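Local coordinates for 1-Cys peroxiredoxin (PDB 5K2I), which probably reduces peroxides through a single reactive cysteine, as a thioredoxin-fold peroxiredoxin of the 1-Cys type implicated in scavenging hydrogen peroxide and nitric oxide, at residues A31-V36 with G67-A72; V35-V40 with Y125-D130; V74-A79 with L97-A102; G42-T47 with K83-A88. All coordinates share one frame; numbering follows the deposited sequence.

How the interactions relate
Strand 34-40 is the starting point for interactions 1 and 2. Interaction 1 closes first, where the chain returns through helix 53-65 and strand 70-75 pairs parallel to strand 34-40. Loop 42-47 leaves the end of strand 34-40 and meets helix 79-88 in interaction 4, so this contact crosses interaction 1. Interaction 3 opens on strand 70-75 and closes a second beta-alpha-beta unit on strand 95-98; it follows interaction 1 in series and crosses interaction 4. Last to close is interaction 2, on strand 120-130, and its long loop encloses interactions 3 and 4. Interactions 1 to 3 join four neighbouring strands of the mixed sheet, and interaction 4 fastens the loop after strand 34-40 to helix 79-88.

Interaction 1 (A31-V36 with G67-A72); sequences AGKKVV and GVDLIA
Val36 and Val68 form the apolar centre, their side chains crossing at about a right angle with CG2 of Val36 3.7 Å from CG2 of Val68. The contact closes the beta-alpha-beta unit of strand 34-40, helix 53-65 and strand 70-75: the short strand axes run in the same direction at 27°, and helix 53-65 covers Val36 and Ile71 through Tyr56, Ala60 and Leu63. On the other face of the sheet, Val35 and Leu70 lie side by side against Phe30.

Between the two faces runs a parallel backbone pairing. Val36 N donates to Leu70 O at 2.9 Å, and Ala72 N returns a bond to Val36 O at 2.8 Å, gripping Val36 at N and O. At Lys34 the pattern changes: its O takes a firm bond from Asp69 N at 2.8 Å and a weak one from Leu70 N.

Further out, the aliphatic part of Lys34 lies against Gly67, CB being 3.6 Å from Gly67 O, while NZ leads away to a salt bridge with Asp130. Gly67 itself, with positive phi, ends the preceding helix in a Schellman motif. At the polar edge Asp69 has CG beside its own backbone N (chi1 -62°), which carries the carboxylate across to segment 31-36; there OD2 accepts from Lys34 N at 2.9 Å, through its anti lone pair and with 165° at the hydrogen.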
loop_
_atom_site.group_PDB
_atom_site.type_symbol
_atom_site.label_atom_id
_atom_site.label_comp_id
_atom_site.label_asym_id
_atom_site.label_seq_id
_atom_site.Cartn_x
_atom_site.Cartn_y
_atom_site.Cartn_z
ATOM N N ALA A 31 22.478 -7.286 -21.826
ATOM C CA ALA A 31 23.862 -6.972 -22.177
ATOM C C ALA A 31 23.936 -5.755 -23.096
ATOM O O ALA A 31 23.150 -5.651 -24.047
ATOM C CB ALA A 31 24.528 -8.173 -22.842
ATOM N N GLY A 32 24.879 -4.859 -22.813
ATOM C CA GLY A 32 25.124 -3.710 -23.672
ATOM C C GLY A 32 24.030 -2.666 -23.661
ATOM O O GLY A 32 24.001 -1.788 -24.517
ATOM N N LYS A 33 23.137 -2.745 -22.681
ATOM C CA LYS A 33 21.991 -1.844 -22.608
ATOM C C LYS A 33 21.873 -1.193 -21.247
ATOM O O LYS A 33 22.319 -1.749 -20.234
ATOM C CB LYS A 33 20.681 -2.591 -22.898
ATOM C CG LYS A 33 20.546 -3.166 -24.301
ATOM C CD LYS A 33 19.304 -4.033 -24.391
ATOM C CE LYS A 33 19.331 -4.933 -25.609
ATOM N NZ LYS A 33 18.841 -4.231 -26.810
ATOM N N LYS A 34 21.280 -0.002 -21.236
ATOM C CA LYS A 34 20.757 0.600 -20.024
ATOM C C LYS A 34 19.287 0.206 -19.932
ATOM O O LYS A 34 18.472 0.516 -20.815
ATOM C CB LYS A 34 20.912 2.113 -20.023
ATOM C CG LYS A 34 20.484 2.720 -18.690
ATOM C CD LYS A 34 20.512 4.247 -18.712
ATOM C CE LYS A 34 21.921 4.805 -18.846
ATOM N NZ LYS A 34 22.775 4.477 -17.673
ATOM N N VAL A 35 18.957 -0.517 -18.874
ATOM C CA VAL A 35 17.646 -1.122 -18.713
ATOM C C VAL A 35 16.970 -0.622 -17.457
ATOM O O VAL A 35 17.606 -0.513 -16.418
ATOM C CB VAL A 35 17.761 -2.663 -18.644
ATOM C CG1 VAL A 35 16.412 -3.317 -18.372
ATOM C CG2 VAL A 35 18.368 -3.200 -19.919
ATOM N N VAL A 36 15.696 -0.283 -17.566
ATOM C CA VAL A 36 14.888 -0.024 -16.387
ATOM C C VAL A 36 14.005 -1.245 -16.164
ATOM O O VAL A 36 13.289 -1.661 -17.065
ATOM C CB VAL A 36 14.041 1.245 -16.538
ATOM C CG1 VAL A 36 12.991 1.320 -15.428
ATOM C CG2 VAL A 36 14.945 2.464 -16.530
ATOM N N GLY A 67 18.408 7.960 -22.241
ATOM C CA GLY A 67 19.354 6.908 -22.570
ATOM C C GLY A 67 18.939 5.488 -22.236
ATOM O O GLY A 67 19.739 4.566 -22.395
ATOM N N VAL A 68 17.706 5.298 -21.777
ATOM C CA VAL A 68 17.236 3.950 -21.474
ATOM C C VAL A 68 16.931 3.204 -22.769
ATOM O O VAL A 68 16.217 3.719 -23.631
ATOM C CB VAL A 68 15.994 3.994 -20.551
ATOM C CG1 VAL A 68 15.394 2.602 -20.368
ATOM C CG2 VAL A 68 16.371 4.596 -19.200
ATOM N N ASP A 69 17.481 2.003 -22.920
ATOM C CA ASP A 69 17.287 1.223 -24.137
ATOM C C ASP A 69 16.074 0.325 -24.063
ATOM O O ASP A 69 15.467 -0.017 -25.075
ATOM C CB ASP A 69 18.513 0.354 -24.413
ATOM C CG ASP A 69 19.762 1.170 -24.647
ATOM O OD1 ASP A 69 19.791 1.925 -25.643
ATOM O OD2 ASP A 69 20.720 1.067 -23.846
ATOM N N LEU A 70 15.734 -0.078 -22.846
ATOM C CA LEU A 70 14.739 -1.108 -22.638
ATOM C C LEU A 70 14.081 -0.886 -21.293
ATOM O O LEU A 70 14.774 -0.661 -20.305
ATOM C CB LEU A 70 15.390 -2.486 -22.691
ATOM C CG LEU A 70 14.502 -3.701 -22.510
ATOM C CD1 LEU A 70 13.514 -3.787 -23.664
ATOM C CD2 LEU A 70 15.380 -4.956 -22.440
ATOM N N ILE A 71 12.751 -0.914 -21.269
ATOM C CA ILE A 71 11.975 -0.877 -20.030
ATOM C C ILE A 71 11.257 -2.198 -19.900
ATOM O O ILE A 71 10.581 -2.612 -20.834
ATOM C CB ILE A 71 10.935 0.254 -20.027
ATOM C CG1 ILE A 71 11.597 1.596 -20.340
ATOM C CG2 ILE A 71 10.177 0.292 -18.692
ATOM C CD1 ILE A 71 10.600 2.716 -20.600
ATOM N N ALA A 72 11.393 -2.859 -18.753
ATOM C CA ALA A 72 10.832 -4.180 -18.571
ATOM C C ALA A 72 10.083 -4.286 -17.251
ATOM O O ALA A 72 10.478 -3.703 -16.240
ATOM C CB ALA A 72 11.927 -5.248 -18.638
#

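Interaction 2 (V35-V40 with Y125-D130); sequences VVLFAV and YAMIID
Val35 pairs with Ile129 in both directions: Val35 N donates to Ile129 O, and Ile129 N donates back to Val35 O at 2.8 Å. The strands run antiparallel, 165° between their directions, and this is the first hydrogen-bonded pair. Val36 follows in a non-hydrogen-bonded pair, where its CA lies 3.3 Å from Met127 O in a CA-H...O contact. At Leu37 the two-way bonding recurs, Met127 N reaching Leu37 O at 2.7 Å. Besides its paired Met127, Leu37 meets Ile129 diagonally, CB touching Ile129 CD1 at 3.8 Å. Phe38 turns to the Val36 side of the sheet, with its CB 4.0 Å from Ala126 CB.

Ala39 N then donates to Tyr125 O at 2.9 Å. The Tyr125 ring, with CG between its backbone N and carbonyl carbon (chi1 65°), folds back over Ala39; Ala39 CB sits over one face, 3.6 Å from the ring centroid and 23° off the normal, a CH-pi contact tight at its nearest carbon.

Both strands are central in the mixed sheet of the thioredoxin-like fold. Strands 70-75 and 133-139 continue it beyond them, Phe104 and Leu108 of helix 103-108 pack on the Leu37-Tyr125 face, and Tyr56 of helix 53-65 stacks on Phe38.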
loop_
_atom_site.group_PDB
_atom_site.type_symbol
_atom_site.label_atom_id
_atom_site.label_comp_id
_atom_site.label_asym_id
_atom_site.label_seq_id
_atom_site.Cartn_x
_atom_site.Cartn_y
_atom_site.Cartn_z
ATOM N N VAL A 35 18.957 -0.517 -18.874
ATOM C CA VAL A 35 17.646 -1.122 -18.713
ATOM C C VAL A 35 16.970 -0.622 -17.457
ATOM O O VAL A 35 17.606 -0.513 -16.418
ATOM C CB VAL A 35 17.761 -2.663 -18.644
ATOM C CG1 VAL A 35 16.412 -3.317 -18.372
ATOM C CG2 VAL A 35 18.368 -3.200 -19.919
ATOM N N VAL A 36 15.696 -0.283 -17.566
ATOM C CA VAL A 36 14.888 -0.024 -16.387
ATOM C C VAL A 36 14.005 -1.245 -16.164
ATOM O O VAL A 36 13.289 -1.661 -17.065
ATOM C CB VAL A 36 14.041 1.245 -16.538
ATOM C CG1 VAL A 36 12.991 1.320 -15.428
ATOM C CG2 VAL A 36 14.945 2.464 -16.530
ATOM N N LEU A 37 14.117 -1.855 -14.985
ATOM C CA LEU A 37 13.323 -3.025 -14.619
ATOM C C LEU A 37 12.518 -2.703 -13.386
ATOM O O LEU A 37 13.072 -2.205 -12.405
ATOM C CB LEU A 37 14.234 -4.220 -14.353
ATOM C CG LEU A 37 13.612 -5.537 -13.885
ATOM C CD1 LEU A 37 12.803 -6.142 -15.005
ATOM C CD2 LEU A 37 14.694 -6.504 -13.417
ATOM N N PHE A 38 11.220 -2.976 -13.411
ATOM C CA PHE A 38 10.418 -2.766 -12.208
ATOM C C PHE A 38 9.559 -3.989 -11.941
ATOM O O PHE A 38 9.138 -4.693 -12.867
ATOM C CB PHE A 38 9.550 -1.484 -12.308
ATOM C CG PHE A 38 8.505 -1.532 -13.384
ATOM C CD1 PHE A 38 8.828 -1.185 -14.683
ATOM C CD2 PHE A 38 7.215 -1.943 -13.099
ATOM C CE1 PHE A 38 7.876 -1.235 -15.686
ATOM C CE2 PHE A 38 6.259 -2.000 -14.091
ATOM C CZ PHE A 38 6.589 -1.648 -15.385
ATOM N N ALA A 39 9.334 -4.245 -10.656
ATOM C CA ALA A 39 8.598 -5.419 -10.215
ATOM C C ALA A 39 7.347 -5.056 -9.438
ATOM O O ALA A 39 7.289 -4.009 -8.778
ATOM C CB ALA A 39 9.493 -6.303 -9.353
ATOM N N VAL A 40 6.373 -5.960 -9.501
ATOM C CA VAL A 40 5.123 -5.859 -8.762
ATOM C C VAL A 40 4.841 -7.200 -8.104
ATOM O O VAL A 40 5.438 -8.210 -8.481
ATOM C CB VAL A 40 3.939 -5.468 -9.681
ATOM C CG1 VAL A 40 4.150 -4.063 -10.239
ATOM C CG2 VAL A 40 3.741 -6.512 -10.800
ATOM N N TYR A 125 9.884 -3.074 -6.492
ATOM C CA TYR A 125 11.156 -2.393 -6.601
ATOM C C TYR A 125 11.355 -1.911 -8.031
ATOM O O TYR A 125 10.656 -2.353 -8.956
ATOM C CB TYR A 125 12.327 -3.312 -6.172
ATOM C CG TYR A 125 12.537 -4.524 -7.078
ATOM C CD1 TYR A 125 13.194 -4.400 -8.298
ATOM C CD2 TYR A 125 12.053 -5.779 -6.724
ATOM C CE1 TYR A 125 13.365 -5.489 -9.137
ATOM C CE2 TYR A 125 12.233 -6.881 -7.553
ATOM C CZ TYR A 125 12.879 -6.720 -8.761
ATOM O OH TYR A 125 13.035 -7.810 -9.590
ATOM N N ALA A 126 12.336 -1.045 -8.220
ATOM C CA ALA A 126 12.735 -0.648 -9.560
ATOM C C ALA A 126 14.238 -0.502 -9.599
ATOM O O ALA A 126 14.865 -0.094 -8.609
ATOM C CB ALA A 126 12.050 0.647 -9.979
ATOM N N MET A 127 14.801 -0.858 -10.745
ATOM C CA MET A 127 16.236 -0.846 -10.977
ATOM C C MET A 127 16.606 -0.109 -12.248
ATOM O O MET A 127 15.855 -0.141 -13.241
ATOM C CB MET A 127 16.777 -2.263 -11.145
ATOM C CG MET A 127 16.758 -3.159 -9.979
ATOM S SD MET A 127 17.340 -4.749 -10.620
ATOM C CE MET A 127 17.407 -5.646 -9.079
ATOM N N ILE A 128 17.785 0.502 -12.229
ATOM C CA ILE A 128 18.502 0.818 -13.459
ATOM C C ILE A 128 19.664 -0.164 -13.557
ATOM O O ILE A 128 20.447 -0.302 -12.615
ATOM C CB ILE A 128 19.026 2.262 -13.475
ATOM C CG1 ILE A 128 17.865 3.254 -13.343
ATOM C CG2 ILE A 128 19.844 2.537 -14.752
ATOM C CD1 ILE A 128 18.301 4.686 -13.047
ATOM N N ILE A 129 19.756 -0.845 -14.688
ATOM C CA ILE A 129 20.748 -1.892 -14.908
ATOM C C ILE A 129 21.593 -1.519 -16.117
ATOM O O ILE A 129 21.059 -1.308 -17.200
ATOM C CB ILE A 129 20.080 -3.256 -15.146
ATOM C CG1 ILE A 129 19.020 -3.502 -14.069
ATOM C CG2 ILE A 129 21.121 -4.366 -15.162
ATOM C CD1 ILE A 129 17.992 -4.522 -14.451
ATOM N N ASP A 130 22.902 -1.434 -15.931
ATOM C CA ASP A 130 23.810 -1.066 -17.012
ATOM C C ASP A 130 24.671 -2.254 -17.377
ATOM O O ASP A 130 25.495 -2.691 -16.579
ATOM C CB ASP A 130 24.679 0.121 -16.606
ATOM C CG ASP A 130 23.891 1.420 -16.524
ATOM O OD1 ASP A 130 23.471 1.922 -17.591
ATOM O OD2 ASP A 130 23.690 1.951 -15.409
#

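Interaction 3 (V74-A79 with L97-A102); sequences VSVNDA and LADGDA
Ser75 O receives two backbone N-H groups: Asp99 N at 2.9 Å, with 160° at the hydrogen, and Asn77 N in a weak bond that closes an inverse gamma turn centred on Val76. The first ends the parallel pairing of strands 70-75 and 95-98, whose other bond here, Ser75 N to Leu97 O, is weak and long at 3.5 Å. Beyond it both chains turn off into loops, as at the C-terminal edge of a beta-alpha-beta unit.

Val76 then leans over the type I turn from Asp99 to Ala102. Its CG1, anti to the backbone N (chi1 -177°), lies 3.4 Å from Asp99 O and 3.8 Å from Ala102 CB. On the other side of the turning chain, Ala98 CB fits close under the start of helix 79-88, 3.2 Å from Asn77 O and 3.4 Å from Ala79 N.

Polar side chains fix both loops. Ser75 OG donates to Asn77 OD1 at 2.7 Å, and that same oxygen accepts from Ala43 N. Asp99 binds Phe104 N through OD1 and Thr105 OG1 through OD2, so its buried carboxylate engages the first turn of helix 103-108 with both oxygens; the N-terminal end of that helix would be expected to stabilise a negative charge there.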
loop_
_atom_site.group_PDB
_atom_site.type_symbol
_atom_site.label_atom_id
_atom_site.label_comp_id
_atom_site.label_asym_id
_atom_site.label_seq_id
_atom_site.Cartn_x
_atom_site.Cartn_y
_atom_site.Cartn_z
ATOM N N VAL A 74 8.636 -7.066 -14.531
ATOM C CA VAL A 74 8.730 -8.441 -14.060
ATOM C C VAL A 74 7.780 -8.693 -12.883
ATOM O O VAL A 74 7.454 -7.789 -12.102
ATOM C CB VAL A 74 10.195 -8.797 -13.662
ATOM C CG1 VAL A 74 10.682 -7.963 -12.465
ATOM C CG2 VAL A 74 10.360 -10.297 -13.386
ATOM N N SER A 75 7.311 -9.932 -12.782
ATOM C CA SER A 75 6.454 -10.358 -11.687
ATOM C C SER A 75 6.581 -11.869 -11.526
ATOM O O SER A 75 6.959 -12.577 -12.471
ATOM C CB SER A 75 4.993 -9.963 -11.949
ATOM O OG SER A 75 4.201 -10.228 -10.798
ATOM N N VAL A 76 6.266 -12.355 -10.332
ATOM C CA VAL A 76 6.100 -13.784 -10.108
ATOM C C VAL A 76 4.704 -14.137 -10.612
ATOM O O VAL A 76 3.713 -14.139 -9.868
ATOM C CB VAL A 76 6.298 -14.175 -8.631
ATOM C CG1 VAL A 76 6.178 -15.685 -8.482
ATOM C CG2 VAL A 76 7.665 -13.702 -8.145
ATOM N N ASN A 77 4.666 -14.358 -11.921
ATOM C CA ASN A 77 3.503 -14.780 -12.695
ATOM C C ASN A 77 4.053 -15.585 -13.854
ATOM O O ASN A 77 5.235 -15.457 -14.181
ATOM C CB ASN A 77 2.697 -13.604 -13.259
ATOM C CG ASN A 77 1.855 -12.896 -12.210
ATOM O OD1 ASN A 77 2.233 -11.828 -11.724
ATOM N ND2 ASN A 77 0.703 -13.466 -11.877
ATOM N N ASP A 78 3.206 -16.370 -14.503
ATOM C CA ASP A 78 3.640 -17.060 -15.713
ATOM C C ASP A 78 3.538 -16.150 -16.928
ATOM O O ASP A 78 2.913 -15.080 -16.881
ATOM C CB ASP A 78 2.817 -18.317 -15.944
ATOM C CG ASP A 78 1.364 -18.003 -16.137
ATOM O OD1 ASP A 78 1.017 -17.618 -17.279
ATOM O OD2 ASP A 78 0.595 -18.119 -15.154
ATOM N N ALA A 79 4.158 -16.590 -18.020
ATOM C CA ALA A 79 4.258 -15.781 -19.217
ATOM C C ALA A 79 2.915 -15.520 -19.901
ATOM O O ALA A 79 2.773 -14.500 -20.572
ATOM C CB ALA A 79 5.243 -16.446 -20.199
ATOM N N LEU A 97 8.029 -9.610 -18.604
ATOM C CA LEU A 97 8.858 -10.764 -18.246
ATOM C C LEU A 97 8.299 -11.519 -17.056
ATOM O O LEU A 97 7.862 -10.923 -16.064
ATOM C CB LEU A 97 10.293 -10.320 -17.936
ATOM C CG LEU A 97 11.060 -9.649 -19.081
ATOM C CD1 LEU A 97 12.422 -9.093 -18.614
ATOM C CD2 LEU A 97 11.243 -10.612 -20.231
ATOM N N ALA A 98 8.331 -12.840 -17.161
ATOM C CA ALA A 98 7.737 -13.724 -16.171
ATOM C C ALA A 98 8.775 -14.465 -15.336
ATOM O O ALA A 98 9.724 -15.062 -15.875
ATOM C CB ALA A 98 6.824 -14.736 -16.865
ATOM N N ASP A 99 8.590 -14.419 -14.021
ATOM C CA ASP A 99 9.388 -15.211 -13.087
ATOM C C ASP A 99 8.483 -16.235 -12.403
ATOM O O ASP A 99 8.202 -16.130 -11.219
ATOM C CB ASP A 99 10.049 -14.270 -12.071
ATOM C CG ASP A 99 10.981 -14.982 -11.116
ATOM O OD1 ASP A 99 11.584 -16.005 -11.513
ATOM O OD2 ASP A 99 11.116 -14.500 -9.965
ATOM N N GLY A 100 8.010 -17.224 -13.154
ATOM C CA GLY A 100 6.887 -18.030 -12.702
ATOM C C GLY A 100 7.075 -18.856 -11.446
ATOM O O GLY A 100 6.105 -19.146 -10.738
ATOM N N ASP A 101 8.312 -19.257 -11.185
ATOM C CA ASP A 101 8.624 -20.049 -10.003
ATOM C C ASP A 101 9.362 -19.225 -8.947
ATOM O O ASP A 101 9.873 -19.788 -7.983
ATOM C CB ASP A 101 9.458 -21.282 -10.389
ATOM C CG ASP A 101 10.832 -20.928 -10.957
ATOM O OD1 ASP A 101 11.142 -19.726 -11.139
ATOM O OD2 ASP A 101 11.601 -21.875 -11.265
ATOM N N ALA A 102 9.418 -17.904 -9.148
ATOM C CA ALA A 102 10.044 -16.946 -8.217
ATOM C C ALA A 102 11.553 -17.132 -8.077
ATOM O O ALA A 102 12.144 -16.577 -7.163
ATOM C CB ALA A 102 9.379 -17.017 -6.822
#

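Interaction 4 (G42-T47 with K83-A88); sequences GAFTPT and KAWGEA
Ala43 and Phe44 lie over one face of the Trp85 indole. Ala43 CA stands 3.8 Å from the centroid of the six-membered ring and 17° off its normal, a CH-pi contact, while Ala43 CB touches CD2 at 3.6 Å. Phe44 N is above the same face toward the rim, 3.2 Å from Trp85 NE1; as both are donors, no hydrogen bond joins them. The Phe44 and Trp85 side chains run past one another head to tail, the phenyl plane at 48° to the five-membered ring and Trp85 CD1 3.6 Å above the phenyl centre. Ala88 CB touches Phe44 CE1 at 3.9 Å.

What places these groups is a type II turn from Gly42 to Thr45. Gly42 O accepts from both Thr45 N and Thr45 OG1, the latter at 2.7 Å. Trp85, with CG anti to its backbone N (chi1 -171°), extends from helix 79-88 toward the loop, and a water bridges its NE1, weakly, to Thr45 O. Further out, Arg124 bonds Pro46 O and Thr47 OG1, and Phe145 of the second subunit packs on Thr45.

The sequence from Pro41 to the cysteine directly after Thr47 matches the peroxiredoxin PxxxTxxC active-site motif, which in relatives carries the peroxidatic cysteine.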
loop_
_atom_site.group_PDB
_atom_site.type_symbol
_atom_site.label_atom_id
_atom_site.label_comp_id
_atom_site.label_asym_id
_atom_site.label_seq_id
_atom_site.Cartn_x
_atom_site.Cartn_y
_atom_site.Cartn_z
ATOM N N GLY A 42 2.134 -8.808 -8.385
ATOM C CA GLY A 42 1.369 -9.625 -9.306
ATOM C C GLY A 42 0.799 -8.816 -10.447
ATOM O O GLY A 42 0.393 -7.660 -10.266
ATOM N N ALA A 43 0.778 -9.418 -11.629
ATOM C CA ALA A 43 0.018 -8.852 -12.735
ATOM C C ALA A 43 -1.426 -8.650 -12.285
ATOM O O ALA A 43 -1.969 -9.457 -11.535
ATOM C CB ALA A 43 0.078 -9.763 -13.953
ATOM N N PHE A 44 -2.023 -7.550 -12.737
ATOM C CA PHE A 44 -3.418 -7.175 -12.447
ATOM C C PHE A 44 -3.670 -6.776 -10.984
ATOM O O PHE A 44 -4.812 -6.465 -10.625
ATOM C CB PHE A 44 -4.406 -8.297 -12.849
ATOM C CG PHE A 44 -4.469 -8.567 -14.333
ATOM C CD1 PHE A 44 -5.226 -7.751 -15.175
ATOM C CD2 PHE A 44 -3.775 -9.633 -14.892
ATOM C CE1 PHE A 44 -5.291 -8.011 -16.544
ATOM C CE2 PHE A 44 -3.844 -9.897 -16.264
ATOM C CZ PHE A 44 -4.601 -9.082 -17.086
ATOM N N THR A 45 -2.647 -6.774 -10.139
ATOM C CA THR A 45 -2.850 -6.354 -8.749
ATOM C C THR A 45 -2.708 -4.837 -8.624
ATOM O O THR A 45 -2.081 -4.183 -9.459
ATOM C CB THR A 45 -1.872 -7.057 -7.746
ATOM O OG1 THR A 45 -0.530 -6.592 -7.946
ATOM C CG2 THR A 45 -1.958 -8.563 -7.877
ATOM N N PRO A 46 -3.304 -4.259 -7.577
ATOM C CA PRO A 46 -3.211 -2.802 -7.493
ATOM C C PRO A 46 -1.886 -2.351 -6.895
ATOM O O PRO A 46 -1.384 -2.925 -5.919
ATOM C CB PRO A 46 -4.399 -2.423 -6.609
ATOM C CG PRO A 46 -4.707 -3.640 -5.821
ATOM C CD PRO A 46 -4.269 -4.834 -6.625
ATOM N N THR A 47 -1.298 -1.354 -7.547
ATOM C CA THR A 47 -0.098 -0.662 -7.092
ATOM C C THR A 47 -0.347 0.787 -7.468
ATOM O O THR A 47 -1.010 1.034 -8.478
ATOM C CB THR A 47 1.189 -1.199 -7.771
ATOM O OG1 THR A 47 1.440 -2.546 -7.344
ATOM C CG2 THR A 47 2.400 -0.327 -7.448
ATOM N N LYS A 83 1.702 -11.654 -20.544
ATOM C CA LYS A 83 1.304 -11.199 -21.864
ATOM C C LYS A 83 -0.089 -10.571 -21.826
ATOM O O LYS A 83 -0.301 -9.500 -22.389
ATOM C CB LYS A 83 1.345 -12.360 -22.857
ATOM C CG LYS A 83 0.937 -11.976 -24.271
ATOM C CD LYS A 83 1.222 -13.123 -25.231
ATOM C CE LYS A 83 0.895 -12.734 -26.663
ATOM N NZ LYS A 83 -0.563 -12.483 -26.801
ATOM N N ALA A 84 -1.017 -11.217 -21.126
ATOM C CA ALA A 84 -2.381 -10.710 -21.032
ATOM C C ALA A 84 -2.405 -9.358 -20.331
ATOM O O ALA A 84 -3.152 -8.459 -20.708
ATOM C CB ALA A 84 -3.261 -11.697 -20.310
ATOM N N TRP A 85 -1.566 -9.204 -19.314
ATOM C CA TRP A 85 -1.547 -7.969 -18.544
ATOM C C TRP A 85 -1.003 -6.810 -19.372
ATOM O O TRP A 85 -1.555 -5.701 -19.355
ATOM C CB TRP A 85 -0.711 -8.157 -17.281
ATOM C CG TRP A 85 -0.782 -7.015 -16.304
ATOM C CD1 TRP A 85 -1.886 -6.265 -15.975
ATOM C CD2 TRP A 85 0.299 -6.500 -15.524
ATOM N NE1 TRP A 85 -1.548 -5.324 -15.033
ATOM C CE2 TRP A 85 -0.211 -5.438 -14.742
ATOM C CE3 TRP A 85 1.654 -6.834 -15.416
ATOM C CZ2 TRP A 85 0.588 -4.702 -13.855
ATOM C CZ3 TRP A 85 2.450 -6.105 -14.529
ATOM C CH2 TRP A 85 1.914 -5.043 -13.773
ATOM N N GLY A 86 0.076 -7.062 -20.109
ATOM C CA GLY A 86 0.598 -6.051 -21.017
ATOM C C GLY A 86 -0.431 -5.617 -22.057
ATOM O O GLY A 86 -0.563 -4.430 -22.353
ATOM N N GLU A 87 -1.169 -6.579 -22.602
ATOM C CA GLU A 87 -2.215 -6.266 -23.583
ATOM C C GLU A 87 -3.335 -5.426 -22.957
ATOM O O GLU A 87 -3.781 -4.444 -23.556
ATOM C CB GLU A 87 -2.770 -7.557 -24.199
ATOM C CG GLU A 87 -1.797 -8.197 -25.176
ATOM C CD GLU A 87 -2.128 -9.640 -25.508
ATOM O OE1 GLU A 87 -3.095 -10.184 -24.934
ATOM O OE2 GLU A 87 -1.409 -10.227 -26.345
ATOM N N ALA A 88 -3.766 -5.789 -21.748
ATOM C CA ALA A 88 -4.826 -5.052 -21.058
ATOM C C ALA A 88 -4.433 -3.608 -20.758
ATOM O O ALA A 88 -5.292 -2.720 -20.709
ATOM C CB ALA A 88 -5.203 -5.765 -19.769
HETATM O O HOH W 1 -2.465 -3.984 -12.248
#